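Local coordinates for protein DegT/DnrJ/EryC1/StrS aminotransferase (Brucella abortus 2308, PDB 4QGR) that binds pyridoxal 5'-phosphate and probably acts as an aminotransferase of the DegT/DnrJ/EryC1/StrS family, at residues A[57-62]-A[213-218]; A[167-172]-A[185-190]. One frame throughout, in Å; residues are numbered along the deposited sequence.

Contact 1: A[57-62]-A[213-218]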
loop_
_atom_site.group_PDB
_atom_site.type_symbol
_atom_site.label_atom_id
_atom_site.label_comp_id
_atom_site.label_asym_id
_atom_site.label_seq_id
_atom_site.Cartn_x
_atom_site.Cartn_y
_atom_site.Cartn_z
ATOM N N VAL A 57 -9.486 -2.426 -22.403
ATOM C CA VAL A 57 -8.028 -2.273 -22.362
ATOM C C VAL A 57 -7.439 -3.666 -22.249
ATOM O O VAL A 57 -8.040 -4.551 -21.613
ATOM C CB VAL A 57 -7.546 -1.402 -21.188
ATOM C CG1 VAL A 57 -8.206 -0.032 -21.218
ATOM C CG2 VAL A 57 -7.814 -2.078 -19.874
ATOM N N GLU A 58 -6.286 -3.863 -22.852
ATOM C CA GLU A 58 -5.699 -5.211 -22.961
ATOM C C GLU A 58 -5.117 -5.697 -21.652
ATOM O O GLU A 58 -5.102 -6.908 -21.391
ATOM C CB GLU A 58 -4.591 -5.226 -24.001
ATOM C CG GLU A 58 -5.070 -4.912 -25.404
ATOM C CD GLU A 58 -3.952 -4.990 -26.437
ATOM O OE1 GLU A 58 -3.106 -5.915 -26.360
ATOM O OE2 GLU A 58 -3.929 -4.106 -27.318
ATOM N N HIS A 59 -4.599 -4.781 -20.855
ATOM C CA HIS A 59 -3.914 -5.142 -19.603
ATOM C C HIS A 59 -4.484 -4.398 -18.433
ATOM O O HIS A 59 -4.500 -3.166 -18.444
ATOM C CB HIS A 59 -2.395 -4.866 -19.680
ATOM C CG HIS A 59 -1.734 -5.527 -20.859
ATOM N ND1 HIS A 59 -1.361 -6.854 -20.854
ATOM C CD2 HIS A 59 -1.433 -5.054 -22.090
ATOM C CE1 HIS A 59 -0.872 -7.181 -22.044
ATOM N NE2 HIS A 59 -0.889 -6.099 -22.808
ATOM N N VAL A 60 -4.869 -5.135 -17.387
ATOM C CA VAL A 60 -5.285 -4.539 -16.106
ATOM C C VAL A 60 -4.350 -5.081 -15.055
ATOM O O VAL A 60 -4.171 -6.323 -14.938
ATOM C CB VAL A 60 -6.714 -4.902 -15.714
ATOM C CG1 VAL A 60 -7.036 -4.363 -14.294
ATOM C CG2 VAL A 60 -7.702 -4.399 -16.783
ATOM N N ILE A 61 -3.714 -4.163 -14.336
ATOM C CA ILE A 61 -2.727 -4.529 -13.318
ATOM C C ILE A 61 -3.282 -4.056 -11.969
ATOM O O ILE A 61 -3.150 -2.878 -11.589
ATOM C CB ILE A 61 -1.369 -3.884 -13.598
ATOM C CG1 ILE A 61 -0.855 -4.215 -15.005
ATOM C CG2 ILE A 61 -0.363 -4.335 -12.540
ATOM C CD1 ILE A 61 -1.207 -3.148 -16.018
ATOM N N ALA A 62 -3.876 -4.984 -11.234
ATOM C CA ALA A 62 -4.461 -4.638 -9.921
ATOM C C ALA A 62 -3.342 -4.292 -8.947
ATOM O O ALA A 62 -2.250 -4.818 -9.064
ATOM C CB ALA A 62 -5.335 -5.784 -9.401
ATOM N N ASN A 213 -2.672 -0.561 -22.784
ATOM C CA ASN A 213 -2.547 -1.447 -23.941
ATOM C C ASN A 213 -1.137 -1.839 -24.320
ATOM O O ASN A 213 -0.940 -2.637 -25.238
ATOM C CB ASN A 213 -3.221 -0.815 -25.145
ATOM C CG ASN A 213 -4.717 -0.777 -25.005
ATOM O OD1 ASN A 213 -5.318 -1.668 -24.443
ATOM N ND2 ASN A 213 -5.331 0.274 -25.540
ATOM N N ASP A 214 -0.164 -1.295 -23.618
ATOM C CA ASP A 214 1.256 -1.572 -23.882
ATOM C C ASP A 214 1.720 -2.775 -23.049
ATOM O O ASP A 214 1.880 -2.679 -21.821
ATOM C CB ASP A 214 2.037 -0.315 -23.560
ATOM C CG ASP A 214 3.563 -0.463 -23.718
ATOM O OD1 ASP A 214 4.121 -1.561 -23.727
ATOM O OD2 ASP A 214 4.209 0.590 -23.786
ATOM N N ALA A 215 1.984 -3.902 -23.713
ATOM C CA ALA A 215 2.406 -5.123 -22.988
ATOM C C ALA A 215 3.717 -4.952 -22.200
ATOM O O ALA A 215 3.868 -5.497 -21.109
ATOM C CB ALA A 215 2.523 -6.316 -23.941
ATOM N N GLU A 216 4.673 -4.222 -22.765
ATOM C CA GLU A 216 5.936 -4.022 -22.103
ATOM C C GLU A 216 5.723 -3.190 -20.834
ATOM O O GLU A 216 6.246 -3.521 -19.793
ATOM C CB GLU A 216 6.932 -3.329 -23.023
ATOM C CG GLU A 216 8.343 -3.290 -22.452
ATOM C CD GLU A 216 9.397 -2.953 -23.509
ATOM O OE1 GLU A 216 9.548 -3.714 -24.499
ATOM O OE2 GLU A 216 10.085 -1.925 -23.334
ATOM N N LEU A 217 4.930 -2.138 -20.939
ATOM C CA LEU A 217 4.665 -1.291 -19.784
ATOM C C LEU A 217 3.957 -2.113 -18.709
ATOM O O LEU A 217 4.266 -1.989 -17.515
ATOM C CB LEU A 217 3.831 -0.083 -20.163
ATOM C CG LEU A 217 3.329 0.780 -19.002
ATOM C CD1 LEU A 217 4.491 1.326 -18.172
ATOM C CD2 LEU A 217 2.488 1.934 -19.542
ATOM N N ALA A 218 2.999 -2.940 -19.114
ATOM C CA ALA A 218 2.275 -3.812 -18.178
ATOM C C ALA A 218 3.262 -4.747 -17.434
ATOM O O ALA A 218 3.156 -4.948 -16.249
ATOM C CB ALA A 218 1.217 -4.629 -18.930
HETATM O O HOH W 1 -0.610 -5.704 -25.587
#
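The imidazole of His-59 has the methyl of Ala-218 over one face, while at its edge, near the ring plane, lie the carbonyl carbon of Asn-213 and an ordered water. Ala-218 CB stands 4.0 Å from the centroid of the His-59 ring and 29° off its normal, a CH-pi contact that leans toward His-59 CG. Ala-215 approaches obliquely, with its CA 3.4 Å from NE2 of His-59. The carboxylate of Glu-58 and the amide of Asn-213 are also flat groups, their planes 33° apart and their side chains crossing at about a right angle.

A strand and the start of a helix meet here. Residues 59-62 belong to an outermost strand of the large mixed sheet, paired with strand 208-212, and the chain leaves that neighbour through Asn-213 to enter helix 215-224. Asn-213 turns back: with CG beside its own backbone N (chi1 -70°), OD1 reaches the backbone N of Glu-58 at 2.9 Å, a nearly straight bond received close to the C=O axis. Further along, Ile-61 CD1 touches Ala-218 CB at 4.1 Å, and Leu-221 of the same helix also packs on Ile-61. Asp-214 is the N-cap; its OD1 takes the N-H of Leu-217 from well above the carboxylate plane, and that of Glu-216 weakly.

The water joins the polar groups, donating to Glu-58 OE1 at 2.6 Å and to Asn-213 O at 3.1 Å and also bonding His-59 NE2, so that it links the strand to the residues that lead into the helix. The carboxylate of Glu-58, close to the imidazole, would probably favour a protonated ring.

Contact 2: A[167-172]-A[185-190]. With PLP (pyridoxal-5'-phosphate), chain E.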
loop_
_atom_site.group_PDB
_atom_site.type_symbol
_atom_site.label_atom_id
_atom_site.label_comp_id
_atom_site.label_asym_id
_atom_site.label_seq_id
_atom_site.Cartn_x
_atom_site.Cartn_y
_atom_site.Cartn_z
ATOM N N ILE A 167 1.579 10.386 -20.514
ATOM C CA ILE A 167 0.301 10.756 -19.931
ATOM C C ILE A 167 -0.234 9.642 -19.094
ATOM O O ILE A 167 -0.434 8.519 -19.575
ATOM C CB ILE A 167 -0.768 11.112 -20.996
ATOM C CG1 ILE A 167 -0.307 12.325 -21.806
ATOM C CG2 ILE A 167 -2.092 11.396 -20.351
ATOM C CD1 ILE A 167 -1.159 12.573 -23.005
ATOM N N ILE A 168 -0.481 9.975 -17.823
ATOM C CA ILE A 168 -1.110 9.063 -16.880
ATOM C C ILE A 168 -2.520 9.600 -16.617
ATOM O O ILE A 168 -2.683 10.726 -16.092
ATOM C CB ILE A 168 -0.373 8.994 -15.540
ATOM C CG1 ILE A 168 1.069 8.524 -15.715
ATOM C CG2 ILE A 168 -1.172 8.099 -14.585
ATOM C CD1 ILE A 168 1.956 8.794 -14.504
ATOM N N GLU A 169 -3.523 8.823 -16.975
ATOM C CA GLU A 169 -4.917 9.250 -16.720
ATOM C C GLU A 169 -5.232 8.924 -15.259
ATOM O O GLU A 169 -5.181 7.766 -14.890
ATOM C CB GLU A 169 -5.897 8.499 -17.615
ATOM C CG GLU A 169 -7.362 8.701 -17.209
ATOM C CD GLU A 169 -8.368 7.948 -18.036
ATOM O OE1 GLU A 169 -7.931 7.017 -18.730
ATOM O OE2 GLU A 169 -9.598 8.309 -17.996
ATOM N N ASP A 170 -5.491 9.927 -14.421
ATOM C CA ASP A 170 -5.960 9.676 -13.053
ATOM C C ASP A 170 -7.507 9.481 -13.115
ATOM O O ASP A 170 -8.266 10.426 -13.047
ATOM C CB ASP A 170 -5.538 10.753 -12.070
ATOM C CG ASP A 170 -5.937 10.440 -10.635
ATOM O OD1 ASP A 170 -6.621 9.386 -10.431
ATOM O OD2 ASP A 170 -5.588 11.233 -9.714
ATOM N N ALA A 171 -7.912 8.226 -13.247
ATOM C CA ALA A 171 -9.297 7.796 -13.347
ATOM C C ALA A 171 -9.776 7.242 -11.977
ATOM O O ALA A 171 -10.691 6.394 -11.910
ATOM C CB ALA A 171 -9.419 6.751 -14.438
ATOM N N ALA A 172 -9.217 7.767 -10.878
ATOM C CA ALA A 172 -9.650 7.392 -9.536
ATOM C C ALA A 172 -11.151 7.505 -9.434
ATOM O O ALA A 172 -11.789 6.691 -8.749
ATOM C CB ALA A 172 -9.009 8.283 -8.486
ATOM N N GLY A 185 -10.210 5.246 -18.054
ATOM C CA GLY A 185 -9.257 4.178 -17.816
ATOM C C GLY A 185 -8.392 3.838 -19.009
ATOM O O GLY A 185 -7.223 3.378 -18.847
ATOM N N ALA A 186 -8.915 4.105 -20.199
ATOM C CA ALA A 186 -8.303 3.708 -21.424
ATOM C C ALA A 186 -7.627 4.870 -22.198
ATOM O O ALA A 186 -7.206 4.692 -23.344
ATOM C CB ALA A 186 -9.368 3.017 -22.309
ATOM N N PHE A 187 -7.544 6.057 -21.575
ATOM C CA PHE A 187 -6.847 7.214 -22.120
ATOM C C PHE A 187 -5.368 7.264 -21.670
ATOM O O PHE A 187 -4.943 6.562 -20.747
ATOM C CB PHE A 187 -7.583 8.493 -21.728
ATOM C CG PHE A 187 -8.994 8.591 -22.281
ATOM C CD1 PHE A 187 -9.205 8.971 -23.609
ATOM C CD2 PHE A 187 -10.104 8.327 -21.487
ATOM C CE1 PHE A 187 -10.502 9.094 -24.105
ATOM C CE2 PHE A 187 -11.405 8.431 -21.977
ATOM C CZ PHE A 187 -11.595 8.817 -23.307
ATOM N N GLY A 188 -4.595 8.107 -22.339
ATOM C CA GLY A 188 -3.166 8.254 -22.052
ATOM C C GLY A 188 -2.338 7.045 -22.396
ATOM O O GLY A 188 -2.804 6.110 -23.084
ATOM N N HIS A 189 -1.115 7.026 -21.900
ATOM C CA HIS A 189 -0.246 5.846 -22.017
ATOM C C HIS A 189 -0.676 4.734 -21.037
ATOM O O HIS A 189 -0.477 3.532 -21.276
ATOM C CB HIS A 189 1.215 6.254 -21.765
ATOM C CG HIS A 189 1.805 7.123 -22.841
ATOM N ND1 HIS A 189 1.745 8.503 -22.809
ATOM C CD2 HIS A 189 2.497 6.801 -23.970
ATOM C CE1 HIS A 189 2.318 8.998 -23.890
ATOM N NE2 HIS A 189 2.803 7.988 -24.606
ATOM N N VAL A 190 -1.259 5.168 -19.925
ATOM C CA VAL A 190 -1.622 4.305 -18.823
ATOM C C VAL A 190 -2.691 5.038 -18.009
ATOM O O VAL A 190 -2.664 6.277 -17.876
ATOM C CB VAL A 190 -0.368 3.974 -17.953
ATOM C CG1 VAL A 190 0.181 5.223 -17.314
ATOM C CG2 VAL A 190 -0.595 2.904 -16.915
HETATM N N1 PLP E . -6.662 10.442 -7.413
HETATM C C2 PLP E . -7.866 11.005 -7.207
HETATM C C2A PLP E . -8.460 11.991 -8.184
HETATM C C3 PLP E . -8.657 10.561 -6.025
HETATM O O3 PLP E . -9.868 11.073 -5.845
HETATM C C4 PLP E . -8.013 9.634 -5.056
HETATM C C4A PLP E . -8.623 9.014 -3.859
HETATM O O4A PLP E . -9.780 8.645 -3.835
HETATM C C5 PLP E . -6.684 9.115 -5.407
HETATM C C6 PLP E . -6.079 9.559 -6.585
HETATM C C5A PLP E . -5.969 8.146 -4.492
HETATM O O4P PLP E . -6.627 6.873 -4.427
HETATM P P PLP E . -6.568 5.993 -3.082
HETATM O O1P PLP E . -7.035 4.588 -3.453
HETATM O O2P PLP E . -5.169 6.081 -2.527
HETATM O O3P PLP E . -7.610 6.708 -2.206
#
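Strand 166-170 and the start of strand 190-194 run parallel through the bridge of Ile-168 with Val-190, Glu-169 N donating to Val-190 O at 2.8 Å while Ile-167 O accepts from His-189 N and, weakly, from Val-190 N. This is a pairing within the large mixed sheet of the PLP-dependent aminotransferase domain, and at its end Asp-170 meets the cofactor.

On the face bearing Ile-168 and Val-190, their CG1 atoms lie side by side at 3.8 Å, with helix 68-76 packing on Ile-168 and helix 215-224 on Val-190. Glu-169 projects from the other face, CG anti to the backbone N and the chain extended, which carries its buried carboxylate into the turn 185-187. There OE1 accepts from Phe-187 N at 3.0 Å, on the syn side but tilted out of the carboxylate plane, and only weakly from Gly-185 N, whose straighter bond goes to OE2. Phe-187 offers its ring edge to this carboxylate, the planes 67° apart, and stacks on Tyr-153. Gly-185, at phi 110°, has a backbone that strongly favours glycine.

ND1 of His-189 accepts from Ile-167 N at 3.0 Å, the donor tilted 22° from the ring plane. Asp-170 OD1 accepts from Ala-172 N in an Asx turn, and Asp-170 OD2 lies 2.7 Å from N1 of the pyridoxal phosphate.

Contact 1 and contact 2 illustrate how one sheet can carry both a peripheral strand-helix junction and a cofactor site; their centres are 12 Å apart. They touch directly: Val-57 CG1 packs on Ala-186 CB at 3.4 Å, and Leu-217 CD2 lies 3.9 Å from Val-190 CB, so helix 215-224 serves both. Thr-212, just before residues 213-218, bonds the backbone of His-189 as well as that of His-59. Only contact 2 reaches the ligand, through Asp-170 and Ala-172, with Ser-194 further along strand 190-194 holding the cofactor too. In contact 1, the Ile-61 side chain remains about 12 Å from that of Asn-242, whose counterpart in the second subunit binds this cofactor.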